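PDB 3K8G: 30kLP from Treponema pallidum, which alters membrane permeability at acidic pH and might take part in ligand transport at the outer membrane. Local coordinates for residues K48-R53 / L83-S88; S111-H116 / K132-L137. All coordinates share one frame; numbering follows the deposited sequence.

Interactions 1 and 2 illustrate how one strand of a half-barrel can serve helices on both of its faces. In interaction 1, helix 45-52 meets the loop 83-88 near Val110 of strand 108-114, which touches Ile50 and Phe85. In interaction 2, Ser111, next to Val110, and Pro113, two residues further on, point toward helix 130-135. The centres of the contacts lie about 17 Å apart, and their nearest atoms come within about 4 Å without touching. Interaction 1 is probably the closer of the two to the opening of the hydrophobic cavity, since its helix is among those that move; the side chain of Ile50 lies about 4 Å from a bound methylpentanediol, probably a crystallisation additive.

Interaction 1 (K48-R53 / L83-S88); sequences KKIVDR and LIFSRS
Amphipathic helix 45-52, one of the helices that move away when the large cavity of the U-shaped half-barrel opens, rests through Lys49 and Ile50 on Ile84 and Phe85 of the loop leading to strand 92-95. The contact is small and apolar, and no hydrogen bond crosses it. Ile84 reaches both helix residues by dividing its branches. Its CG1 is wedged between the backbone N and the carbonyl carbon (chi1 52°), leaving CG2 to lie 3.6 Å from CD of Lys49 and CD1 to lie 3.9 Å from CG1 of Ile50. The Lys49 chain slides past Ile84 in the opposite direction, its CD methylene doing the touching, whereas Ile50 and Ile84 cross nearly at right angles. Beyond the two segments, Phe80 of helix 78-81 packs against Lys49 and Ile50. Phe85 is held by a hydrogen bond from its backbone N to Asp46 OD2 and by ring contacts with Tyr103, stacked, and Trp91, edge-to-face. Farther along the loop, Ser86 OG accepts from Ser88 N at 3.0 Å, forming an ST turn. The other touch of Ile50 is made by CD1, which approaches the Phe85 ring obliquely and stops 3.9 Å from CZ.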
loop_
_atom_site.group_PDB
_atom_site.type_symbol
_atom_site.label_atom_id
_atom_site.label_comp_id
_atom_site.label_asym_id
_atom_site.label_seq_id
_atom_site.Cartn_x
_atom_site.Cartn_y
_atom_site.Cartn_z
ATOM N N LYS A 48 11.079 -6.368 -8.885
ATOM C CA LYS A 48 11.689 -7.121 -7.784
ATOM C C LYS A 48 13.066 -6.563 -7.468
ATOM O O LYS A 48 13.405 -6.357 -6.303
ATOM C CB LYS A 48 11.758 -8.635 -8.093
ATOM C CG LYS A 48 10.442 -9.367 -7.865
ATOM C CD LYS A 48 10.639 -10.855 -7.591
ATOM C CE LYS A 48 9.292 -11.540 -7.327
ATOM N NZ LYS A 48 9.447 -12.949 -6.831
ATOM N N LYS A 49 13.856 -6.286 -8.509
ATOM C CA LYS A 49 15.183 -5.713 -8.309
ATOM C C LYS A 49 15.123 -4.384 -7.555
ATOM O O LYS A 49 15.947 -4.132 -6.659
ATOM C CB LYS A 49 15.931 -5.574 -9.645
ATOM C CG LYS A 49 16.474 -6.927 -10.160
ATOM C CD LYS A 49 17.091 -6.795 -11.562
ATOM C CE LYS A 49 17.693 -8.112 -12.052
ATOM N NZ LYS A 49 16.644 -9.154 -12.194
ATOM N N ILE A 50 14.152 -3.541 -7.910
ATOM C CA ILE A 50 13.965 -2.252 -7.219
ATOM C C ILE A 50 13.621 -2.477 -5.744
ATOM O O ILE A 50 14.207 -1.822 -4.846
ATOM C CB ILE A 50 12.922 -1.348 -7.940
ATOM C CG1 ILE A 50 13.455 -0.935 -9.331
ATOM C CG2 ILE A 50 12.593 -0.076 -7.101
ATOM C CD1 ILE A 50 12.439 -0.265 -10.220
ATOM N N VAL A 51 12.699 -3.410 -5.498
ATOM C CA VAL A 51 12.264 -3.723 -4.122
ATOM C C VAL A 51 13.432 -4.184 -3.270
ATOM O O VAL A 51 13.543 -3.769 -2.120
ATOM C CB VAL A 51 11.079 -4.729 -4.056
ATOM C CG1 VAL A 51 10.594 -4.911 -2.624
ATOM C CG2 VAL A 51 9.937 -4.201 -4.821
ATOM N N ASP A 52 14.324 -5.007 -3.846
ATOM C CA ASP A 52 15.515 -5.490 -3.127
ATOM C C ASP A 52 16.480 -4.383 -2.693
ATOM O O ASP A 52 17.306 -4.592 -1.803
ATOM C CB ASP A 52 16.240 -6.589 -3.930
ATOM C CG ASP A 52 15.373 -7.844 -4.117
ATOM O OD1 ASP A 52 15.665 -8.662 -5.009
ATOM O OD2 ASP A 52 14.381 -8.014 -3.375
ATOM N N ARG A 53 16.340 -3.201 -3.288
ATOM C CA ARG A 53 17.124 -2.019 -2.900
ATOM C C ARG A 53 16.305 -0.921 -2.157
ATOM O O ARG A 53 16.776 0.205 -1.995
ATOM C CB ARG A 53 17.771 -1.411 -4.150
ATOM C CG ARG A 53 18.798 -2.356 -4.836
ATOM C CD ARG A 53 19.719 -1.591 -5.763
ATOM N NE ARG A 53 20.670 -0.791 -4.996
ATOM C CZ ARG A 53 21.901 -1.171 -4.666
ATOM N NH1 ARG A 53 22.376 -2.357 -5.045
ATOM N NH2 ARG A 53 22.658 -0.352 -3.953
ATOM N N LEU A 83 21.272 -1.104 -15.529
ATOM C CA LEU A 83 21.155 -2.533 -15.819
ATOM C C LEU A 83 19.729 -3.072 -15.798
ATOM O O LEU A 83 19.507 -4.267 -16.035
ATOM C CB LEU A 83 22.027 -3.329 -14.840
ATOM C CG LEU A 83 23.526 -3.055 -15.056
ATOM C CD1 LEU A 83 24.372 -3.870 -14.080
ATOM C CD2 LEU A 83 23.909 -3.354 -16.507
ATOM N N ILE A 84 18.769 -2.213 -15.468
ATOM C CA ILE A 84 17.366 -2.584 -15.573
ATOM C C ILE A 84 16.682 -1.775 -16.674
ATOM O O ILE A 84 17.361 -1.069 -17.428
ATOM C CB ILE A 84 16.628 -2.469 -14.218
ATOM C CG1 ILE A 84 16.834 -1.091 -13.571
ATOM C CG2 ILE A 84 17.078 -3.628 -13.271
ATOM C CD1 ILE A 84 15.921 -0.853 -12.333
ATOM N N PHE A 85 15.353 -1.871 -16.758
ATOM C CA PHE A 85 14.587 -1.239 -17.836
ATOM C C PHE A 85 15.207 -1.521 -19.204
ATOM O O PHE A 85 15.454 -0.612 -19.981
ATOM C CB PHE A 85 14.456 0.286 -17.631
ATOM C CG PHE A 85 14.103 0.686 -16.228
ATOM C CD1 PHE A 85 12.874 0.326 -15.673
ATOM C CD2 PHE A 85 15.010 1.406 -15.455
ATOM C CE1 PHE A 85 12.550 0.674 -14.371
ATOM C CE2 PHE A 85 14.681 1.779 -14.147
ATOM C CZ PHE A 85 13.445 1.395 -13.606
ATOM N N SER A 86 15.463 -2.784 -19.500
ATOM C CA SER A 86 15.965 -3.136 -20.821
ATOM C C SER A 86 14.833 -3.099 -21.854
ATOM O O SER A 86 13.715 -3.530 -21.574
ATOM C CB SER A 86 16.625 -4.515 -20.765
ATOM O OG SER A 86 16.313 -5.256 -21.929
ATOM N N ARG A 87 15.113 -2.565 -23.039
ATOM C CA ARG A 87 14.131 -2.567 -24.141
ATOM C C ARG A 87 13.664 -3.960 -24.574
ATOM O O ARG A 87 12.586 -4.104 -25.151
ATOM C CB ARG A 87 14.665 -1.808 -25.362
ATOM C CG ARG A 87 14.560 -0.306 -25.221
ATOM C CD ARG A 87 15.924 0.314 -24.998
ATOM N NE ARG A 87 16.806 0.091 -26.144
ATOM C CZ ARG A 87 18.093 0.436 -26.183
ATOM N NH1 ARG A 87 18.660 1.034 -25.135
ATOM N NH2 ARG A 87 18.819 0.187 -27.272
ATOM N N SER A 88 14.457 -4.991 -24.297
ATOM C CA SER A 88 14.011 -6.342 -24.625
ATOM C C SER A 88 12.963 -6.833 -23.627
ATOM O O SER A 88 12.361 -7.885 -23.823
ATOM C CB SER A 88 15.188 -7.327 -24.750
ATOM O OG SER A 88 15.830 -7.544 -23.501
#

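Interaction 2 (S111-H116 / K132-L137); sequences SIPAPH and KMLSRL
Pro113 and Ser111, on strand 108-114, meet Leu134 and Leu137 in a helix-on-strand contact of the half-barrel, a compact example of alternate strand residues receiving the apolar side of an amphipathic helix. The apolar part centres on the proline ring. Its CG lies 3.7 Å from CD2 of Leu134 and 4.0 Å from CD1 of Leu137, so the ring is touched by a methyl group from each leucine. Leu137 crosses the ring at about a right angle; Leu134 comes in more slantwise.

A mixed polar and apolar touch adds the second strand residue. The branches of Leu134 part company: while CD2 goes to the proline, CD1 sits 3.8 Å from OG of Ser111, a van der Waals approach. That hydroxyl, swung opposite the backbone N (chi1 -166°), makes a weak hydrogen bond with the carbonyl O of Thr101 on the adjacent strand, giving this buried polar atom a partner.

No hydrogen bond joins the two segments. Within 132-137, Leu137 N donates to Leu134 O at 2.9 Å, a link spanning three residues between the two leucines that meet Pro113. Two residues earlier, Ser135 OG donates to Lys132 O at 2.6 Å, from 22° out of the carbonyl plane. One face of the Arg136 guanidinium has CA of Met133 above it, offset toward the rim.

In the surrounding fold, strand 117-123 continues the support, with Cys119 touching both Met133 and Leu134 and pairing through its backbone with Ser111. Arg136 forms a salt bridge with Glu128 and its NE hydrogen-bonds to Val14 O. Val14 also touches Met133 and Leu137, so the end of helix 130-135 and the residues just after it are in touch with strands 108-114 and 117-123 and with the short helix 11-15.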
loop_
_atom_site.group_PDB
_atom_site.type_symbol
_atom_site.label_atom_id
_atom_site.label_comp_id
_atom_site.label_asym_id
_atom_site.label_seq_id
_atom_site.Cartn_x
_atom_site.Cartn_y
_atom_site.Cartn_z
ATOM N N SER A 111 10.000 5.863 -12.534
ATOM C CA SER A 111 11.021 6.886 -12.542
ATOM C C SER A 111 11.896 6.730 -11.335
ATOM O O SER A 111 11.425 6.309 -10.271
ATOM C CB SER A 111 10.375 8.287 -12.437
ATOM O OG SER A 111 11.382 9.215 -12.777
ATOM N N ILE A 112 13.171 7.089 -11.473
ATOM C CA ILE A 112 14.076 7.140 -10.330
ATOM C C ILE A 112 14.581 8.583 -10.297
ATOM O O ILE A 112 15.655 8.887 -10.824
ATOM C CB ILE A 112 15.279 6.148 -10.435
ATOM C CG1 ILE A 112 14.837 4.733 -10.837
ATOM C CG2 ILE A 112 16.084 6.130 -9.122
ATOM C CD1 ILE A 112 14.018 4.027 -9.825
ATOM N N PRO A 113 13.797 9.488 -9.703
ATOM C CA PRO A 113 14.119 10.906 -9.909
ATOM C C PRO A 113 15.317 11.418 -9.106
ATOM O O PRO A 113 15.729 12.559 -9.310
ATOM C CB PRO A 113 12.826 11.639 -9.524
ATOM C CG PRO A 113 12.025 10.674 -8.740
ATOM C CD PRO A 113 12.564 9.287 -8.921
ATOM N N ALA A 114 15.862 10.580 -8.220
ATOM C CA ALA A 114 17.068 10.897 -7.444
ATOM C C ALA A 114 17.586 9.591 -6.876
ATOM O O ALA A 114 16.840 8.633 -6.796
ATOM C CB ALA A 114 16.787 11.922 -6.329
ATOM N N PRO A 115 18.878 9.537 -6.478
ATOM C CA PRO A 115 19.417 8.212 -6.191
ATOM C C PRO A 115 18.782 7.490 -4.986
ATOM O O PRO A 115 18.993 6.299 -4.821
ATOM C CB PRO A 115 20.928 8.480 -5.991
ATOM C CG PRO A 115 21.183 9.797 -6.761
ATOM C CD PRO A 115 19.920 10.582 -6.412
ATOM N N HIS A 116 18.006 8.199 -4.170
ATOM C CA HIS A 116 17.348 7.579 -3.028
ATOM C C HIS A 116 15.809 7.475 -3.108
ATOM O O HIS A 116 15.176 7.086 -2.119
ATOM C CB HIS A 116 17.820 8.227 -1.706
ATOM C CG HIS A 116 19.301 8.107 -1.496
ATOM N ND1 HIS A 116 20.155 9.188 -1.558
ATOM C CD2 HIS A 116 20.086 7.019 -1.303
ATOM C CE1 HIS A 116 21.396 8.776 -1.376
ATOM N NE2 HIS A 116 21.382 7.463 -1.222
ATOM N N LYS A 132 3.014 14.207 -13.846
ATOM C CA LYS A 132 2.097 14.790 -12.869
ATOM C C LYS A 132 2.430 14.328 -11.444
ATOM O O LYS A 132 2.419 15.148 -10.502
ATOM C CB LYS A 132 0.632 14.517 -13.233
ATOM C CG LYS A 132 -0.350 15.164 -12.295
ATOM C CD LYS A 132 -1.793 15.094 -12.854
ATOM C CE LYS A 132 -2.726 15.888 -11.933
ATOM N NZ LYS A 132 -4.114 15.428 -12.098
ATOM N N MET A 133 2.712 13.032 -11.288
ATOM C CA MET A 133 3.197 12.531 -9.983
ATOM C C MET A 133 4.484 13.214 -9.556
ATOM O O MET A 133 4.598 13.671 -8.401
ATOM C CB MET A 133 3.423 11.047 -10.015
ATOM C CG MET A 133 3.892 10.503 -8.664
ATOM S SD MET A 133 3.799 8.705 -8.677
ATOM C CE MET A 133 4.473 8.374 -6.986
ATOM N N LEU A 134 5.439 13.310 -10.485
ATOM C CA LEU A 134 6.718 13.973 -10.190
ATOM C C LEU A 134 6.575 15.443 -9.818
ATOM O O LEU A 134 7.359 15.945 -9.017
ATOM C CB LEU A 134 7.742 13.794 -11.330
ATOM C CG LEU A 134 8.186 12.351 -11.544
ATOM C CD1 LEU A 134 9.150 12.261 -12.725
ATOM C CD2 LEU A 134 8.821 11.732 -10.270
ATOM N N SER A 135 5.568 16.133 -10.364
ATOM C CA SER A 135 5.337 17.544 -9.999
ATOM C C SER A 135 5.045 17.721 -8.477
ATOM O O SER A 135 5.233 18.819 -7.908
ATOM C CB SER A 135 4.190 18.153 -10.792
ATOM O OG SER A 135 2.944 17.666 -10.320
ATOM N N ARG A 136 4.590 16.639 -7.843
ATOM C CA ARG A 136 4.299 16.648 -6.413
ATOM C C ARG A 136 5.571 16.529 -5.550
ATOM O O ARG A 136 5.514 16.653 -4.330
ATOM C CB ARG A 136 3.222 15.612 -6.057
ATOM C CG ARG A 136 1.830 15.982 -6.705
ATOM C CD ARG A 136 0.628 15.186 -6.084
ATOM N NE ARG A 136 0.788 13.767 -6.364
ATOM C CZ ARG A 136 0.262 13.154 -7.435
ATOM N NH1 ARG A 136 -0.479 13.866 -8.291
ATOM N NH2 ARG A 136 0.457 11.834 -7.619
ATOM N N LEU A 137 6.705 16.282 -6.188
ATOM C CA LEU A 137 8.014 16.455 -5.521
ATOM C C LEU A 137 8.273 17.902 -5.161
ATOM O O LEU A 137 9.004 18.172 -4.180
ATOM C CB LEU A 137 9.172 15.911 -6.393
ATOM C CG LEU A 137 9.178 14.392 -6.665
ATOM C CD1 LEU A 137 10.214 14.072 -7.741
ATOM C CD2 LEU A 137 9.447 13.569 -5.403
#